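Local coordinates for putative exported protein (Bordetella pertussis, PDB 2DVZ) that binds glutamate and probably serves as the periplasmic solute receptor of a tripartite tricarboxylate-type transport system, at residues S32-A37 / M52-K57; T110-T115 / D261-A266; K163-T168 / P235-P240. One frame throughout, in Å; residues are numbered along the deposited sequence.

Contact 1: residues S32-A37 / M52-K57; sequences STDIIA and MVVENK. With GLU (glutamic acid), chain G.
D34 and N56 meet where the start of helix 32-48 faces the end of strand 52-56. N56 ND2 donates to D34 OD1 at 2.9 Å (N-H...O angle 159°). The acceptor lies in the plane of the amide, but the donor comes down onto the carboxylate from above its plane, and the two flat groups are turned 65° apart. With CG anti to its backbone nitrogen (chi1 -167°), D34 extends across toward the strand. R38 completes this tight corner: its NE forms a salt bridge with D34 OD1 and its NH2 bonds N56 OD1, so one guanidinium serves both acceptor oxygens, which lie 3.3 Å apart. G30 N holds D34 OD2, and N56 ND2 also reaches F27 O, which restrains both groups against rotation.

Next to it the packing thins out. V54 CG1 comes within 4.0 Å of D34 OD1, whereas A37 CB stays 4.6 Å from V54 CG2, both residues resting on V25. On the outer side of the strand E55 points away from the helix and pairs with K57 along the more open surface; E55 OE2 also forms a salt bridge with R22, and K57 NZ with E68.

One residue before D34, T33 faces the ligand. OG1 stands beside its own backbone N, and both converge on glutamate OE1, at 2.6 Å from OG1 and 3.2 Å from N. A beta-alpha-beta unit (strand 21-25, helix 32-48, strand 52-56) that presents a helix N terminus to a bound carboxylate is characteristic of the periplasmic binding protein fold.

Contact 2: residues T110-T115 / D261-A266; sequences TNFANT and DAAVVA
T110 OG1 is hydrogen-bonded to N286 O, and the other branch of the same side chain makes the closest approach to the helix: T110 CG2 lies 3.6 Å from A263 CB. The rotamer explains this division of labour. With OG1 turned away from its own backbone nitrogen (chi1 -160°), the methyl is held between N and the carbonyl carbon and points at helix 253-267, while the hydroxyl is committed to the chain around N286.

A263 is the residue of the helix that meets the strand. Its methyl group also approaches the ring of F112 obliquely, with CB 4.1 Å from CE1, so that one methyl group touches two side chains two positions apart on the strand. No hydrogen bond crosses between the segments, and the contact is purely apolar and buried. It is also small, made by three side chains.

F112 and A113 both face Y243 and form a classic beta bulge. At F112 the backbone departs from extended geometry (psi -55°), and the ring, placed beside the backbone nitrogen, swings toward the helix and rests on L245. Its side chain is about 5 Å from that of the glutamate-binding Y243 but about 12 Å from the ligand, consistent with a place in the second shell of the pocket, behind Y243.

Strand 106-121 runs antiparallel to strand 241-248, with backbone bonds from T110 to L245 and from A113 to Y243, while F112 and N114 make backbone bonds to S284 and A282, respectively. Helix 253-267 in turn leans on helix 32-48, with A262 against L48, V265 against E47 and A266 against R43.

Contact 3: residues K163-T168 / P235-P240; sequences KMATGT and PVLNQP
The C-terminal end of helix 154-166 is met here by the 3-10 turn 235-237, through A165 and L237. With CG beside its backbone nitrogen (chi1 -61°), L237 turns the forked end to the single methyl of A165: CD2 lies 4.0 Å and CD1 4.2 Å from A165 CB. V236 adds CG1 from the exposed margin, 4.3 Å from the same carbon, so A165 CB is met by two neighbouring residues of the turn. On the inner side the packing is looser, with T166 CG2 4.5 Å from L237 CD1. Methyl-to-methyl packing, without any hydrogen bond across, joins the two segments in a partly buried contact.

The polar side of T166 is turned to its own helix end, where OG1 bonds F162 O and receives T168 OG1 at 2.8 Å. G167 then leaves the helix with positive phi (66°). Beyond the turn, N238 centres an inverse gamma turn that redirects the chain toward strand 241-248.

Well away from the glutamate site, L237 also lies against S161 and F162 of helix 154-166 and against F229, while T166 and T168 pack on helix 130-138.

Overall arrangement
From the N terminus, contact 1 closes first, a short loop holding the rest of helix 32-48 within one beta-alpha-beta unit. Contact 2 opens later, on strand 106-121, and closes only at helix 253-267. Contact 3 opens and closes within that span, tying the end of helix 154-166 to the connection between strands 210-215 and 241-248. Contacts 1 and 2 adjoin, I36 packing on F112 and T115, and both reach the same mixed sheet. Contact 3 lies on the opposite side of the chain's centre, about 29 Å from each of the others between centres, yet P240 at its end touches T115 of contact 2.

Contact 1: residues S32-A37 / M52-K57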
loop_
_atom_site.group_PDB
_atom_site.type_symbol
_atom_site.label_atom_id
_atom_site.label_comp_id
_atom_site.label_asym_id
_atom_site.label_seq_id
_atom_site.Cartn_x
_atom_site.Cartn_y
_atom_site.Cartn_z
ATOM N N SER A 32 -2.703 5.863 0.067
ATOM C CA SER A 32 -3.587 4.946 -0.622
ATOM C C SER A 32 -4.439 4.105 0.354
ATOM O O SER A 32 -5.603 3.820 0.058
ATOM C CB SER A 32 -2.776 4.020 -1.565
ATOM O OG SER A 32 -1.999 4.785 -2.483
ATOM N N THR A 33 -3.857 3.666 1.476
ATOM C CA THR A 33 -4.604 2.949 2.495
ATOM C C THR A 33 -5.818 3.741 2.937
ATOM O O THR A 33 -6.927 3.248 2.859
ATOM C CB THR A 33 -3.733 2.643 3.753
ATOM O OG1 THR A 33 -2.399 2.307 3.341
ATOM C CG2 THR A 33 -4.348 1.523 4.558
ATOM N N ASP A 34 -5.597 4.972 3.376
ATOM C CA ASP A 34 -6.676 5.916 3.681
ATOM C C ASP A 34 -7.677 6.135 2.516
ATOM O O ASP A 34 -8.897 6.110 2.718
ATOM C CB ASP A 34 -6.064 7.249 4.082
ATOM C CG ASP A 34 -7.077 8.202 4.725
ATOM O OD1 ASP A 34 -7.722 7.809 5.739
ATOM O OD2 ASP A 34 -7.180 9.360 4.243
ATOM N N ILE A 35 -7.163 6.336 1.302
ATOM C CA ILE A 35 -8.045 6.512 0.157
ATOM C C ILE A 35 -9.002 5.352 -0.108
ATOM O O ILE A 35 -10.222 5.567 -0.255
ATOM C CB ILE A 35 -7.276 6.848 -1.165
ATOM C CG1 ILE A 35 -6.653 8.247 -1.044
ATOM C CG2 ILE A 35 -8.275 6.791 -2.387
ATOM C CD1 ILE A 35 -5.505 8.510 -1.985
ATOM N N ILE A 36 -8.444 4.152 -0.202
ATOM C CA ILE A 36 -9.209 2.958 -0.466
ATOM C C ILE A 36 -10.123 2.554 0.737
ATOM O O ILE A 36 -11.301 2.182 0.534
ATOM C CB ILE A 36 -8.261 1.779 -0.829
ATOM C CG1 ILE A 36 -7.638 1.990 -2.220
ATOM C CG2 ILE A 36 -9.042 0.466 -0.841
ATOM C CD1 ILE A 36 -6.261 1.358 -2.461
ATOM N N ALA A 37 -9.554 2.607 1.961
ATOM C CA ALA A 37 -10.296 2.384 3.201
ATOM C C ALA A 37 -11.591 3.191 3.201
ATOM O O ALA A 37 -12.668 2.631 3.385
ATOM C CB ALA A 37 -9.426 2.745 4.438
HETATM N N MSE A 52 -19.097 2.770 9.691
HETATM C CA MSE A 52 -17.751 2.274 9.786
HETATM C C MSE A 52 -16.855 3.483 9.854
HETATM O O MSE A 52 -16.763 4.247 8.910
HETATM C CB MSE A 52 -17.414 1.439 8.567
HETATM C CG MSE A 52 -18.161 0.121 8.545
HETATM SE SE MSE A 52 -17.557 -0.940 7.063
HETATM C CE MSE A 52 -16.282 -2.157 7.924
ATOM N N VAL A 53 -16.203 3.668 10.991
ATOM C CA VAL A 53 -15.536 4.920 11.253
ATOM C C VAL A 53 -14.032 4.720 11.160
ATOM O O VAL A 53 -13.447 3.957 11.908
ATOM C CB VAL A 53 -16.013 5.528 12.612
ATOM C CG1 VAL A 53 -15.363 6.869 12.883
ATOM C CG2 VAL A 53 -17.507 5.699 12.575
ATOM N N VAL A 54 -13.420 5.402 10.198
ATOM C CA VAL A 54 -11.982 5.300 9.947
ATOM C C VAL A 54 -11.197 6.076 11.002
ATOM O O VAL A 54 -11.517 7.230 11.335
ATOM C CB VAL A 54 -11.625 5.785 8.504
ATOM C CG1 VAL A 54 -10.123 5.882 8.279
ATOM C CG2 VAL A 54 -12.253 4.872 7.437
ATOM N N GLU A 55 -10.173 5.408 11.522
ATOM C CA GLU A 55 -9.236 5.964 12.477
ATOM C C GLU A 55 -7.879 5.868 11.830
ATOM O O GLU A 55 -7.438 4.778 11.476
ATOM C CB GLU A 55 -9.207 5.099 13.753
ATOM C CG GLU A 55 -10.216 5.500 14.775
ATOM C CD GLU A 55 -10.372 4.475 15.909
ATOM O OE1 GLU A 55 -9.383 3.822 16.320
ATOM O OE2 GLU A 55 -11.499 4.360 16.408
ATOM N N ASN A 56 -7.195 6.991 11.689
ATOM C CA ASN A 56 -5.862 6.939 11.149
ATOM C C ASN A 56 -4.877 6.845 12.298
ATOM O O ASN A 56 -4.864 7.707 13.181
ATOM C CB ASN A 56 -5.594 8.158 10.254
ATOM C CG ASN A 56 -6.429 8.143 8.954
ATOM O OD1 ASN A 56 -7.535 8.713 8.883
ATOM N ND2 ASN A 56 -5.895 7.506 7.931
ATOM N N LYS A 57 -4.077 5.780 12.293
ATOM C CA LYS A 57 -3.033 5.555 13.284
ATOM C C LYS A 57 -1.679 5.310 12.612
ATOM O O LYS A 57 -1.168 4.194 12.600
ATOM C CB LYS A 57 -3.378 4.372 14.209
ATOM C CG LYS A 57 -4.747 4.430 14.899
ATOM C CD LYS A 57 -4.745 5.444 16.031
ATOM C CE LYS A 57 -6.188 5.854 16.423
ATOM N NZ LYS A 57 -7.056 4.652 16.780
HETATM N N GLU G . 3.043 2.017 2.139
HETATM C CA GLU G . 1.684 1.577 2.507
HETATM C C GLU G . 1.342 0.221 1.911
HETATM O O GLU G . 0.440 0.031 1.089
HETATM C CB GLU G . 0.657 2.659 2.187
HETATM C CG GLU G . 1.133 4.057 2.621
HETATM C CD GLU G . 0.023 4.993 2.999
HETATM O OE1 GLU G . -1.140 4.541 2.947
HETATM O OE2 GLU G . 0.305 6.185 3.381
HETATM O OXT GLU G . 1.973 -0.769 2.316
#

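Contact 2: residues T110-T115 / D261-A266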
loop_
_atom_site.group_PDB
_atom_site.type_symbol
_atom_site.label_atom_id
_atom_site.label_comp_id
_atom_site.label_asym_id
_atom_site.label_seq_id
_atom_site.Cartn_x
_atom_site.Cartn_y
_atom_site.Cartn_z
ATOM N N THR A 110 -11.142 -10.127 3.695
ATOM C CA THR A 110 -11.118 -10.006 2.237
ATOM C C THR A 110 -10.093 -8.972 1.757
ATOM O O THR A 110 -9.819 -7.952 2.423
ATOM C CB THR A 110 -12.520 -9.669 1.648
ATOM O OG1 THR A 110 -12.559 -10.016 0.256
ATOM C CG2 THR A 110 -12.866 -8.194 1.845
ATOM N N ASN A 111 -9.517 -9.275 0.600
ATOM C CA ASN A 111 -8.748 -8.326 -0.168
ATOM C C ASN A 111 -9.720 -7.430 -0.922
ATOM O O ASN A 111 -10.475 -7.896 -1.773
ATOM C CB ASN A 111 -7.808 -9.097 -1.097
ATOM C CG ASN A 111 -6.942 -8.210 -1.972
ATOM O OD1 ASN A 111 -7.107 -6.989 -2.041
ATOM N ND2 ASN A 111 -5.994 -8.833 -2.642
ATOM N N PHE A 112 -9.721 -6.140 -0.574
ATOM C CA PHE A 112 -10.475 -5.123 -1.306
ATOM C C PHE A 112 -9.974 -4.961 -2.733
ATOM O O PHE A 112 -10.741 -5.031 -3.712
ATOM C CB PHE A 112 -10.326 -3.756 -0.661
ATOM C CG PHE A 112 -11.054 -3.589 0.655
ATOM C CD1 PHE A 112 -12.024 -4.519 1.084
ATOM C CD2 PHE A 112 -10.794 -2.459 1.453
ATOM C CE1 PHE A 112 -12.725 -4.339 2.302
ATOM C CE2 PHE A 112 -11.518 -2.253 2.677
ATOM C CZ PHE A 112 -12.463 -3.192 3.100
ATOM N N ALA A 113 -8.679 -4.705 -2.875
ATOM C CA ALA A 113 -8.164 -4.363 -4.210
ATOM C C ALA A 113 -6.707 -4.684 -4.348
ATOM O O ALA A 113 -5.894 -4.557 -3.401
ATOM C CB ALA A 113 -8.402 -2.897 -4.527
ATOM N N ASN A 114 -6.371 -5.087 -5.557
ATOM C CA ASN A 114 -5.006 -5.109 -5.967
ATOM C C ASN A 114 -4.603 -3.736 -6.499
ATOM O O ASN A 114 -5.373 -3.094 -7.189
ATOM C CB ASN A 114 -4.825 -6.225 -6.972
ATOM C CG ASN A 114 -4.954 -7.578 -6.332
ATOM O OD1 ASN A 114 -4.105 -7.992 -5.534
ATOM N ND2 ASN A 114 -5.992 -8.298 -6.696
ATOM N N THR A 115 -3.391 -3.290 -6.177
ATOM C CA THR A 115 -2.978 -1.900 -6.379
ATOM C C THR A 115 -1.572 -1.761 -6.961
ATOM O O THR A 115 -0.624 -2.463 -6.538
ATOM C CB THR A 115 -3.099 -1.122 -5.074
ATOM O OG1 THR A 115 -4.439 -1.232 -4.602
ATOM C CG2 THR A 115 -2.806 0.317 -5.253
ATOM N N ASP A 261 -19.407 -10.273 2.850
ATOM C CA ASP A 261 -20.562 -10.057 1.995
ATOM C C ASP A 261 -20.806 -8.589 1.657
ATOM O O ASP A 261 -21.121 -8.246 0.496
ATOM C CB ASP A 261 -21.796 -10.644 2.660
ATOM C CG ASP A 261 -21.873 -12.101 2.484
ATOM O OD1 ASP A 261 -21.145 -12.635 1.619
ATOM O OD2 ASP A 261 -22.651 -12.729 3.204
ATOM N N ALA A 262 -20.684 -7.733 2.675
ATOM C CA ALA A 262 -20.833 -6.306 2.469
ATOM C C ALA A 262 -19.714 -5.730 1.601
ATOM O O ALA A 262 -19.959 -4.760 0.875
ATOM C CB ALA A 262 -20.909 -5.571 3.786
ATOM N N ALA A 263 -18.499 -6.286 1.725
ATOM C CA ALA A 263 -17.347 -5.911 0.880
ATOM C C ALA A 263 -17.638 -6.264 -0.574
ATOM O O ALA A 263 -17.443 -5.431 -1.480
ATOM C CB ALA A 263 -16.038 -6.605 1.352
ATOM N N VAL A 264 -18.140 -7.484 -0.778
ATOM C CA VAL A 264 -18.486 -7.977 -2.106
ATOM C C VAL A 264 -19.582 -7.090 -2.729
ATOM O O VAL A 264 -19.477 -6.705 -3.900
ATOM C CB VAL A 264 -18.862 -9.513 -2.115
ATOM C CG1 VAL A 264 -19.651 -9.915 -3.392
ATOM C CG2 VAL A 264 -17.622 -10.362 -1.964
ATOM N N VAL A 265 -20.582 -6.703 -1.956
ATOM C CA VAL A 265 -21.589 -5.796 -2.492
ATOM C C VAL A 265 -20.971 -4.459 -2.885
ATOM O O VAL A 265 -21.237 -3.944 -3.987
ATOM C CB VAL A 265 -22.803 -5.561 -1.506
ATOM C CG1 VAL A 265 -23.607 -4.331 -1.930
ATOM C CG2 VAL A 265 -23.690 -6.796 -1.428
ATOM N N ALA A 266 -20.165 -3.895 -1.975
ATOM C CA ALA A 266 -19.525 -2.588 -2.177
ATOM C C ALA A 266 -18.639 -2.530 -3.424
ATOM O O ALA A 266 -18.656 -1.530 -4.167
ATOM C CB ALA A 266 -18.716 -2.216 -0.942
#

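Contact 3: residues K163-T168 / P235-P240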
loop_
_atom_site.group_PDB
_atom_site.type_symbol
_atom_site.label_atom_id
_atom_site.label_comp_id
_atom_site.label_asym_id
_atom_site.label_seq_id
_atom_site.Cartn_x
_atom_site.Cartn_y
_atom_site.Cartn_z
ATOM N N LYS A 163 17.130 0.538 -6.160
ATOM C CA LYS A 163 18.547 0.861 -6.053
ATOM C C LYS A 163 19.408 -0.357 -6.405
ATOM O O LYS A 163 20.316 -0.266 -7.221
ATOM C CB LYS A 163 18.853 1.356 -4.627
ATOM C CG LYS A 163 18.362 2.740 -4.417
ATOM C CD LYS A 163 18.347 3.170 -2.971
ATOM C CE LYS A 163 19.725 3.167 -2.354
ATOM N NZ LYS A 163 19.578 3.744 -0.976
HETATM N N MSE A 164 19.097 -1.493 -5.798
HETATM C CA MSE A 164 19.860 -2.704 -6.008
HETATM C C MSE A 164 19.803 -3.221 -7.462
HETATM O O MSE A 164 20.812 -3.669 -8.031
HETATM C CB MSE A 164 19.354 -3.762 -5.002
HETATM C CG MSE A 164 20.126 -5.099 -4.988
HETATM SE SE MSE A 164 22.012 -4.822 -4.486
HETATM C CE MSE A 164 21.790 -4.406 -2.556
ATOM N N ALA A 165 18.618 -3.165 -8.057
ATOM C CA ALA A 165 18.392 -3.745 -9.382
ATOM C C ALA A 165 18.932 -2.859 -10.481
ATOM O O ALA A 165 19.341 -3.363 -11.528
ATOM C CB ALA A 165 16.917 -4.019 -9.617
ATOM N N THR A 166 18.913 -1.550 -10.249
ATOM C CA THR A 166 19.293 -0.594 -11.279
ATOM C C THR A 166 20.706 -0.108 -11.024
ATOM O O THR A 166 21.272 0.537 -11.866
ATOM C CB THR A 166 18.308 0.632 -11.399
ATOM O OG1 THR A 166 18.295 1.367 -10.168
ATOM C CG2 THR A 166 16.883 0.208 -11.710
ATOM N N GLY A 167 21.306 -0.415 -9.882
ATOM C CA GLY A 167 22.634 0.124 -9.604
ATOM C C GLY A 167 22.607 1.641 -9.433
ATOM O O GLY A 167 23.448 2.367 -9.981
ATOM N N THR A 168 21.627 2.127 -8.675
ATOM C CA THR A 168 21.548 3.534 -8.366
ATOM C C THR A 168 21.701 3.742 -6.867
ATOM O O THR A 168 21.643 2.773 -6.097
ATOM C CB THR A 168 20.261 4.178 -8.941
ATOM O OG1 THR A 168 19.135 3.429 -8.501
ATOM C CG2 THR A 168 20.284 4.192 -10.520
ATOM N N PRO A 235 11.690 -6.575 -14.760
ATOM C CA PRO A 235 10.520 -7.329 -14.315
ATOM C C PRO A 235 10.518 -7.753 -12.825
ATOM O O PRO A 235 9.452 -7.968 -12.264
ATOM C CB PRO A 235 10.497 -8.574 -15.255
ATOM C CG PRO A 235 11.895 -8.686 -15.819
ATOM C CD PRO A 235 12.401 -7.261 -15.872
ATOM N N VAL A 236 11.673 -7.856 -12.183
ATOM C CA VAL A 236 11.731 -8.195 -10.739
ATOM C C VAL A 236 11.046 -7.108 -9.929
ATOM O O VAL A 236 10.530 -7.372 -8.845
ATOM C CB VAL A 236 13.224 -8.445 -10.193
ATOM C CG1 VAL A 236 13.985 -7.137 -9.965
ATOM C CG2 VAL A 236 13.239 -9.225 -8.862
ATOM N N LEU A 237 11.032 -5.893 -10.473
ATOM C CA LEU A 237 10.462 -4.753 -9.761
ATOM C C LEU A 237 8.959 -4.608 -9.997
ATOM O O LEU A 237 8.313 -3.811 -9.360
ATOM C CB LEU A 237 11.222 -3.474 -10.137
ATOM C CG LEU A 237 12.733 -3.410 -9.813
ATOM C CD1 LEU A 237 13.308 -2.050 -10.260
ATOM C CD2 LEU A 237 13.099 -3.681 -8.318
ATOM N N ASN A 238 8.400 -5.416 -10.893
ATOM C CA ASN A 238 7.023 -5.252 -11.305
ATOM C C ASN A 238 6.005 -5.934 -10.377
ATOM O O ASN A 238 5.126 -6.666 -10.831
ATOM C CB ASN A 238 6.880 -5.733 -12.759
ATOM C CG ASN A 238 5.692 -5.135 -13.453
ATOM O OD1 ASN A 238 5.259 -4.006 -13.131
ATOM N ND2 ASN A 238 5.137 -5.883 -14.426
ATOM N N GLN A 239 6.117 -5.645 -9.077
ATOM C CA GLN A 239 5.272 -6.229 -8.017
ATOM C C GLN A 239 4.233 -5.237 -7.464
ATOM O O GLN A 239 4.572 -4.243 -6.834
ATOM C CB GLN A 239 6.135 -6.767 -6.873
ATOM C CG GLN A 239 7.080 -7.873 -7.299
ATOM C CD GLN A 239 6.385 -9.251 -7.523
ATOM O OE1 GLN A 239 5.139 -9.398 -7.382
ATOM N NE2 GLN A 239 7.206 -10.263 -7.902
ATOM N N PRO A 240 2.954 -5.485 -7.723
ATOM C CA PRO A 240 1.966 -4.636 -7.063
ATOM C C PRO A 240 1.742 -4.997 -5.593
ATOM O O PRO A 240 2.325 -5.960 -5.062
ATOM C CB PRO A 240 0.703 -4.883 -7.869
ATOM C CG PRO A 240 0.923 -6.199 -8.582
ATOM C CD PRO A 240 2.366 -6.475 -8.642
#